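PDB 1EDG: endoglucanase A from Clostridium cellulolyticum, which hydrolyses internal beta-1,4-glucosidic bonds of cellulose as a family 5 glycoside hydrolase with a TIM-barrel catalytic domain. Local coordinates for residues L6-L10 with V372-F376; I305-A310 with Y322-Y326; P133-M138 with D191-I196. All blocks are in the same frame, centred on the assembly; numbering follows the deposited sequence.

All three contacts belong to one eight-stranded TIM barrel. Contact 1 pairs residues 6-10, ahead of the first barrel strand, with the end of helix 365-374, bringing segments near both chain ends together. Contacts 3 and 2 follow one another in the sequence it spans: contact 3 fits the loop after strand 116-120 to helix 187-209, and contact 2 packs strand 303-308 against helix 316-332. Contacts 1 and 2 have centres 12 Å apart and touch directly through Ser-324 and Tyr-325, whereas contact 3 lies across the chain's centre, 41 Å from contact 1 and 30 Å from contact 2, between centres. Packing near the termini thus continues into helix 316-332, which covers strand 303-308.

Contact 1: residues L6-L10 with V372-F376; sequences LIPNL and VKYAF
Leu-10 lies across one face of the Tyr-374 ring, its CD1 4.2 Å above the ring plane and displaced toward the rim. The two side chains cross at about a right angle, and CB of Leu-10 completes the apolar overlap near CZ. On the opposite face the ring is covered from within its own segment, with CG of Lys-373 over the ring centre, which leaves the phenol sandwiched between two aliphatic chains.

The hydroxyl at the end of this ring acts both as donor and as acceptor. It gives its proton to the backbone carbonyl of Pro-8, with OH to O at 2.6 Å, and approaches from 17° outside the carbonyl plane. In return, N of Leu-10 donates to OH of Tyr-374 over 2.9 Å, and the N-H points at the oxygen with an angle of 159°. One phenol oxygen thus spans two successive peptide groups of the N-terminal loop, holding the hydroxyl end of the ring against the loop.

Beside the ring, Ile-7 uses its CG2 branch, which stands opposite the backbone N and comes within 4.0 Å of CD of Lys-373. The lysine chain runs extended to CE and bends only at its last torsion (chi4 50°), so it is the aliphatic part of this exposed residue that meets the isoleucine. The same CG2 approaches CE2 of Tyr-374 more loosely, at 4.3 Å.

This surface contact fastens the N-terminal loop to the end of helix 365-374, which follows the last barrel strand. Helix 316-332 lies alongside both partners: Ile-7 rests on its Val-320, while Pro-8 and Tyr-374 both pack on Ser-324.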
# COMPACT_ATOMS: atom_id res chain seq x y z
N LEU A 6 25.67 9.13 6.33
CA LEU A 6 24.95 9.18 5.06
C LEU A 6 23.59 9.85 5.18
O LEU A 6 23.08 10.43 4.20
CB LEU A 6 24.79 7.78 4.47
CG LEU A 6 26.07 7.03 4.12
CD1 LEU A 6 25.73 5.70 3.43
CD2 LEU A 6 26.95 7.89 3.22
N ILE A 7 23.00 9.79 6.36
CA ILE A 7 21.68 10.38 6.61
C ILE A 7 21.75 11.91 6.61
O ILE A 7 22.52 12.51 7.37
CB ILE A 7 21.10 9.87 7.95
CG1 ILE A 7 21.00 8.34 7.91
CG2 ILE A 7 19.74 10.48 8.22
CD1 ILE A 7 20.61 7.72 9.24
N PRO A 8 20.98 12.56 5.72
CA PRO A 8 20.97 14.03 5.63
C PRO A 8 20.31 14.69 6.83
O PRO A 8 19.44 14.10 7.48
CB PRO A 8 20.18 14.29 4.35
CG PRO A 8 19.19 13.15 4.35
CD PRO A 8 20.04 11.97 4.74
N ASN A 9 20.73 15.92 7.12
CA ASN A 9 20.19 16.70 8.23
C ASN A 9 19.14 17.60 7.60
O ASN A 9 19.48 18.54 6.88
CB ASN A 9 21.30 17.54 8.86
CG ASN A 9 20.86 18.22 10.14
OD1 ASN A 9 19.76 18.78 10.23
ND2 ASN A 9 21.71 18.17 11.16
N LEU A 10 17.87 17.29 7.84
CA LEU A 10 16.77 18.06 7.26
C LEU A 10 15.91 18.75 8.31
O LEU A 10 15.68 18.21 9.39
CB LEU A 10 15.88 17.14 6.42
CG LEU A 10 16.56 16.30 5.33
CD1 LEU A 10 15.57 15.29 4.75
CD2 LEU A 10 17.11 17.21 4.23
N VAL A 372 12.92 6.24 9.66
CA VAL A 372 12.39 6.29 11.02
C VAL A 372 12.65 7.66 11.65
O VAL A 372 11.78 8.22 12.32
CB VAL A 372 13.01 5.18 11.91
CG1 VAL A 372 12.53 5.32 13.35
CG2 VAL A 372 12.62 3.81 11.38
N LYS A 373 13.82 8.22 11.38
CA LYS A 373 14.19 9.52 11.91
C LYS A 373 13.23 10.63 11.48
O LYS A 373 12.88 11.50 12.28
CB LYS A 373 15.63 9.85 11.48
CG LYS A 373 16.11 11.23 11.87
CD LYS A 373 17.57 11.40 11.51
CE LYS A 373 18.01 12.85 11.66
NZ LYS A 373 17.60 13.42 12.97
N TYR A 374 12.76 10.57 10.24
CA TYR A 374 11.87 11.59 9.72
C TYR A 374 10.37 11.27 9.70
O TYR A 374 9.57 12.09 9.25
CB TYR A 374 12.37 12.05 8.35
CG TYR A 374 13.69 12.77 8.47
CD1 TYR A 374 13.78 14.00 9.13
CD2 TYR A 374 14.87 12.20 7.97
CE1 TYR A 374 15.01 14.64 9.30
CE2 TYR A 374 16.10 12.83 8.13
CZ TYR A 374 16.16 14.05 8.80
OH TYR A 374 17.38 14.67 8.99
N ALA A 375 10.00 10.11 10.21
CA ALA A 375 8.59 9.72 10.26
C ALA A 375 7.91 10.45 11.43
O ALA A 375 8.55 11.26 12.11
CB ALA A 375 8.47 8.21 10.44
N PHE A 376 6.64 10.16 11.66
CA PHE A 376 5.90 10.80 12.75
C PHE A 376 6.52 10.46 14.10
O PHE A 376 7.00 9.34 14.30
CB PHE A 376 4.43 10.36 12.76
CG PHE A 376 3.64 10.84 11.57
CD1 PHE A 376 3.26 12.18 11.47
CD2 PHE A 376 3.26 9.96 10.57
CE1 PHE A 376 2.54 12.63 10.37
CE2 PHE A 376 2.54 10.40 9.47
CZ PHE A 376 2.17 11.73 9.37

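Contact 2: residues I305-A310 with Y322-Y326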
# COMPACT_ATOMS: atom_id res chain seq x y z
N ILE A 305 0.33 6.79 1.68
CA ILE A 305 1.12 6.37 0.52
C ILE A 305 1.45 4.91 0.89
O ILE A 305 2.37 4.64 1.67
CB ILE A 305 2.42 7.21 0.35
CG1 ILE A 305 2.06 8.66 -0.01
CG2 ILE A 305 3.31 6.61 -0.74
CD1 ILE A 305 3.25 9.60 -0.10
N GLY A 306 0.60 4.00 0.40
CA GLY A 306 0.74 2.59 0.71
C GLY A 306 1.95 1.88 0.13
O GLY A 306 2.26 0.76 0.55
N GLU A 307 2.59 2.49 -0.87
CA GLU A 307 3.78 1.91 -1.48
C GLU A 307 4.73 3.00 -1.96
O GLU A 307 4.31 3.96 -2.62
CB GLU A 307 3.42 1.02 -2.69
CG GLU A 307 2.69 -0.27 -2.35
CD GLU A 307 2.52 -1.19 -3.56
OE1 GLU A 307 3.32 -1.10 -4.52
OE2 GLU A 307 1.60 -2.02 -3.54
N CYS A 308 6.00 2.85 -1.59
CA CYS A 308 7.06 3.76 -2.00
C CYS A 308 8.39 3.02 -1.85
O CYS A 308 8.43 1.92 -1.28
CB CYS A 308 7.05 5.06 -1.18
SG CYS A 308 7.38 4.88 0.58
N GLY A 309 9.46 3.58 -2.41
CA GLY A 309 10.76 2.94 -2.31
C GLY A 309 11.61 3.21 -3.53
O GLY A 309 11.15 3.84 -4.48
N ALA A 310 12.85 2.74 -3.50
CA ALA A 310 13.79 2.91 -4.61
C ALA A 310 14.59 1.62 -4.74
O ALA A 310 15.08 1.08 -3.75
CB ALA A 310 14.71 4.10 -4.35
N TYR A 322 17.39 10.18 -0.73
CA TYR A 322 16.08 10.17 -1.36
C TYR A 322 14.98 9.72 -0.40
O TYR A 322 13.97 10.41 -0.24
CB TYR A 322 16.09 9.30 -2.63
CG TYR A 322 14.72 8.99 -3.21
CD1 TYR A 322 14.06 9.92 -4.02
CD2 TYR A 322 14.09 7.77 -2.96
CE1 TYR A 322 12.79 9.63 -4.56
CE2 TYR A 322 12.84 7.48 -3.49
CZ TYR A 322 12.20 8.40 -4.29
OH TYR A 322 10.96 8.09 -4.80
N MET A 323 15.16 8.58 0.26
CA MET A 323 14.13 8.09 1.17
C MET A 323 13.90 9.02 2.37
O MET A 323 12.76 9.20 2.82
CB MET A 323 14.41 6.66 1.64
CG MET A 323 14.24 5.59 0.54
SD MET A 323 12.65 5.70 -0.37
CE MET A 323 11.45 5.39 0.94
N SER A 324 14.99 9.60 2.89
CA SER A 324 14.89 10.53 4.03
C SER A 324 14.06 11.76 3.66
O SER A 324 13.16 12.16 4.40
CB SER A 324 16.28 10.97 4.51
OG SER A 324 16.98 9.89 5.11
N TYR A 325 14.38 12.34 2.50
CA TYR A 325 13.69 13.52 1.99
C TYR A 325 12.21 13.20 1.70
O TYR A 325 11.32 13.98 2.05
CB TYR A 325 14.39 14.00 0.72
CG TYR A 325 13.82 15.25 0.10
CD1 TYR A 325 14.22 16.51 0.52
CD2 TYR A 325 12.90 15.17 -0.96
CE1 TYR A 325 13.74 17.67 -0.09
CE2 TYR A 325 12.41 16.32 -1.57
CZ TYR A 325 12.84 17.56 -1.14
OH TYR A 325 12.36 18.69 -1.76
N TYR A 326 11.97 12.06 1.07
CA TYR A 326 10.63 11.60 0.73
C TYR A 326 9.75 11.52 1.99
O TYR A 326 8.66 12.10 2.05
CB TYR A 326 10.71 10.23 0.03
CG TYR A 326 9.43 9.73 -0.61
CD1 TYR A 326 8.37 9.26 0.18
CD2 TYR A 326 9.28 9.70 -2.00
CE1 TYR A 326 7.20 8.78 -0.40
CE2 TYR A 326 8.11 9.21 -2.59
CZ TYR A 326 7.07 8.75 -1.78
OH TYR A 326 5.92 8.24 -2.34
O HOH W 1 9.20 6.18 -3.73
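Cys-308 and Ile-305 of strand 303-308 pack on Tyr-326 of helix 316-332, the first strand-helix step of a beta-alpha-beta unit of the TIM barrel that is completed by strand 336-339. Strand and helix segments run nearly antiparallel, at 167°, with axes 12.2 Å apart.

Most of the contact is apolar. The side chains of Ile-305 and Tyr-326 approach from opposite directions, CD1 of the isoleucine lying 4.0 Å from CE1 of the tyrosine, and CB of Cys-308 reaches CZ of the same ring at 3.7 Å. Farther along, CB of Ala-310 sits obliquely to the Tyr-322 ring, 4.0 Å from CE2.

Sulfur atoms fill the middle. SG of Cys-308 makes an oblique sulfur-aromatic contact with Tyr-326, 4.8 Å from the ring centroid. Met-323 is doubly bent (chi2 -50°, chi3 -63°), which folds its thioether back toward the strand: CE meets SG of Cys-308, and SD lies 3.9 Å from CA of Gly-309, where no side chain intervenes.

Polar groups are satisfied mainly beyond the two segments. OH of Tyr-326 bonds to the carbonyl of Ala-255 and OH of Tyr-322 to that of Cys-257, tying the helix to the chain that follows strand 249-254. Glu-307 turns away from the helix and forms a salt bridge with Arg-79; its place near the end of the seventh strand is consistent with that of the nucleophilic glutamate in family 5 enzymes. An exception is the backbone N of Ala-310, buried here, which has no partner in the model.

One water bridges the two segments, accepting from N of Gly-309 at 2.9 Å and donating to OH of Tyr-322 at 2.8 Å.

Contact 3: residues P133-M138 with D191-I196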
# COMPACT_ATOMS: atom_id res chain seq x y z
N PRO A 133 -12.18 -3.42 -13.94
CA PRO A 133 -12.85 -2.12 -13.96
C PRO A 133 -13.29 -1.52 -15.30
O PRO A 133 -12.72 -0.53 -15.75
CB PRO A 133 -11.85 -1.22 -13.24
CG PRO A 133 -10.55 -1.76 -13.73
CD PRO A 133 -10.75 -3.27 -13.63
N SER A 134 -14.29 -2.14 -15.92
CA SER A 134 -14.85 -1.64 -17.17
C SER A 134 -16.32 -2.06 -17.15
O SER A 134 -16.67 -3.06 -16.51
CB SER A 134 -14.11 -2.18 -18.41
OG SER A 134 -14.46 -3.53 -18.69
N SER A 135 -17.18 -1.29 -17.81
CA SER A 135 -18.61 -1.57 -17.82
C SER A 135 -19.02 -2.97 -18.25
O SER A 135 -19.93 -3.56 -17.66
CB SER A 135 -19.35 -0.52 -18.65
OG SER A 135 -19.34 0.73 -17.99
N GLN A 136 -18.35 -3.54 -19.24
CA GLN A 136 -18.70 -4.88 -19.70
C GLN A 136 -18.53 -5.93 -18.60
O GLN A 136 -19.23 -6.94 -18.58
CB GLN A 136 -17.89 -5.28 -20.93
CG GLN A 136 -18.36 -6.61 -21.54
CD GLN A 136 -17.64 -6.97 -22.83
OE1 GLN A 136 -16.44 -6.76 -22.96
NE2 GLN A 136 -18.39 -7.51 -23.78
N TYR A 137 -17.63 -5.65 -17.65
CA TYR A 137 -17.36 -6.59 -16.58
C TYR A 137 -17.90 -6.21 -15.20
O TYR A 137 -17.53 -6.84 -14.21
CB TYR A 137 -15.86 -6.86 -16.51
CG TYR A 137 -15.34 -7.54 -17.75
CD1 TYR A 137 -15.46 -8.92 -17.91
CD2 TYR A 137 -14.77 -6.80 -18.78
CE1 TYR A 137 -15.02 -9.55 -19.07
CE2 TYR A 137 -14.33 -7.41 -19.94
CZ TYR A 137 -14.46 -8.79 -20.09
OH TYR A 137 -14.04 -9.39 -21.25
N MET A 138 -18.83 -5.26 -15.14
CA MET A 138 -19.38 -4.84 -13.85
C MET A 138 -20.12 -5.91 -13.07
O MET A 138 -20.02 -5.95 -11.84
CB MET A 138 -20.26 -3.60 -14.01
CG MET A 138 -19.50 -2.27 -13.91
SD MET A 138 -18.62 -2.03 -12.32
CE MET A 138 -16.97 -2.54 -12.80
N ASP A 191 -14.43 5.62 -18.28
CA ASP A 191 -15.39 4.57 -17.95
C ASP A 191 -14.83 3.78 -16.76
O ASP A 191 -15.54 3.50 -15.79
CB ASP A 191 -15.60 3.64 -19.15
CG ASP A 191 -16.42 2.41 -18.80
OD1 ASP A 191 -17.59 2.55 -18.41
OD2 ASP A 191 -15.88 1.28 -18.91
N SER A 192 -13.54 3.46 -16.82
CA SER A 192 -12.86 2.71 -15.77
C SER A 192 -12.92 3.45 -14.42
O SER A 192 -13.26 2.86 -13.39
CB SER A 192 -11.40 2.45 -16.18
OG SER A 192 -10.80 1.46 -15.36
N ILE A 193 -12.65 4.75 -14.44
CA ILE A 193 -12.68 5.59 -13.24
C ILE A 193 -14.07 5.54 -12.59
O ILE A 193 -14.19 5.43 -11.37
CB ILE A 193 -12.31 7.05 -13.58
CG1 ILE A 193 -10.81 7.13 -13.90
CG2 ILE A 193 -12.69 8.00 -12.44
CD1 ILE A 193 -10.35 8.50 -14.41
N ASN A 194 -15.11 5.60 -13.41
CA ASN A 194 -16.48 5.54 -12.91
C ASN A 194 -16.74 4.17 -12.30
O ASN A 194 -17.34 4.06 -11.23
CB ASN A 194 -17.48 5.86 -14.02
CG ASN A 194 -17.33 7.27 -14.56
OD1 ASN A 194 -16.91 8.19 -13.84
ND2 ASN A 194 -17.67 7.47 -15.83
N CYS A 195 -16.26 3.12 -12.97
CA CYS A 195 -16.42 1.76 -12.47
C CYS A 195 -15.70 1.59 -11.13
O CYS A 195 -16.20 0.91 -10.23
CB CYS A 195 -15.88 0.75 -13.48
SG CYS A 195 -16.94 0.49 -14.94
N ILE A 196 -14.53 2.21 -11.00
CA ILE A 196 -13.75 2.14 -9.77
C ILE A 196 -14.52 2.84 -8.64
O ILE A 196 -14.57 2.35 -7.51
CB ILE A 196 -12.33 2.72 -9.97
CG1 ILE A 196 -11.53 1.79 -10.89
CG2 ILE A 196 -11.63 2.92 -8.62
CD1 ILE A 196 -10.20 2.35 -11.35
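Cys-195 occupies the apolar centre, where the terminal methyl CE of Met-138 closes on its CB at 3.5 Å. Met-138 bends at both chi2 and chi3, and this brings SD and CE alongside the cysteine. SG stands opposite the carbonyl carbon of its own residue (chi1 -75°) and extends to the backbone of the loop, lying 3.4 Å from C of Ser-134. Farther along helix 187-209, CG1 of Ile-196 meets CB of Pro-133 at 3.8 Å, so the proline ring packs by its CB corner over one side of the helix.

Next to this proline the contact becomes polar. The hydroxyl of Ser-192 donates to the carbonyl of Pro-133, OG to O 2.8 Å, arriving in the carbonyl plane. CA of Ser-192 also lies close to that oxygen, a CA-H...O contact that reflects how tightly the loop backbone is drawn onto the helix.

At the outer edge, Asp-191 reaches across with both carboxylate oxygens to Ser-135. N of Ser-135 donates to OD2 over 3.1 Å in a fairly straight bond (166° at the hydrogen), and OG of Ser-135 donates to OD1 at 2.6 Å. Both oxygens use their syn lone pairs, and the two bonds grip the carboxylate like a fork. They hold it where the loop enters the short 3-10 segment 135-136, just ahead of helix 138-155, whose N-cap position is taken by Tyr-137.

Two donors from one serine fix the rotation of the Asp-191 carboxylate and would probably stabilise its charged form. Together with the Ser-192 bond, they tie the loop after strand 116-120 to helix 187-209 through directional bonds along one side of an apolar centre built on Cys-195 and Met-138.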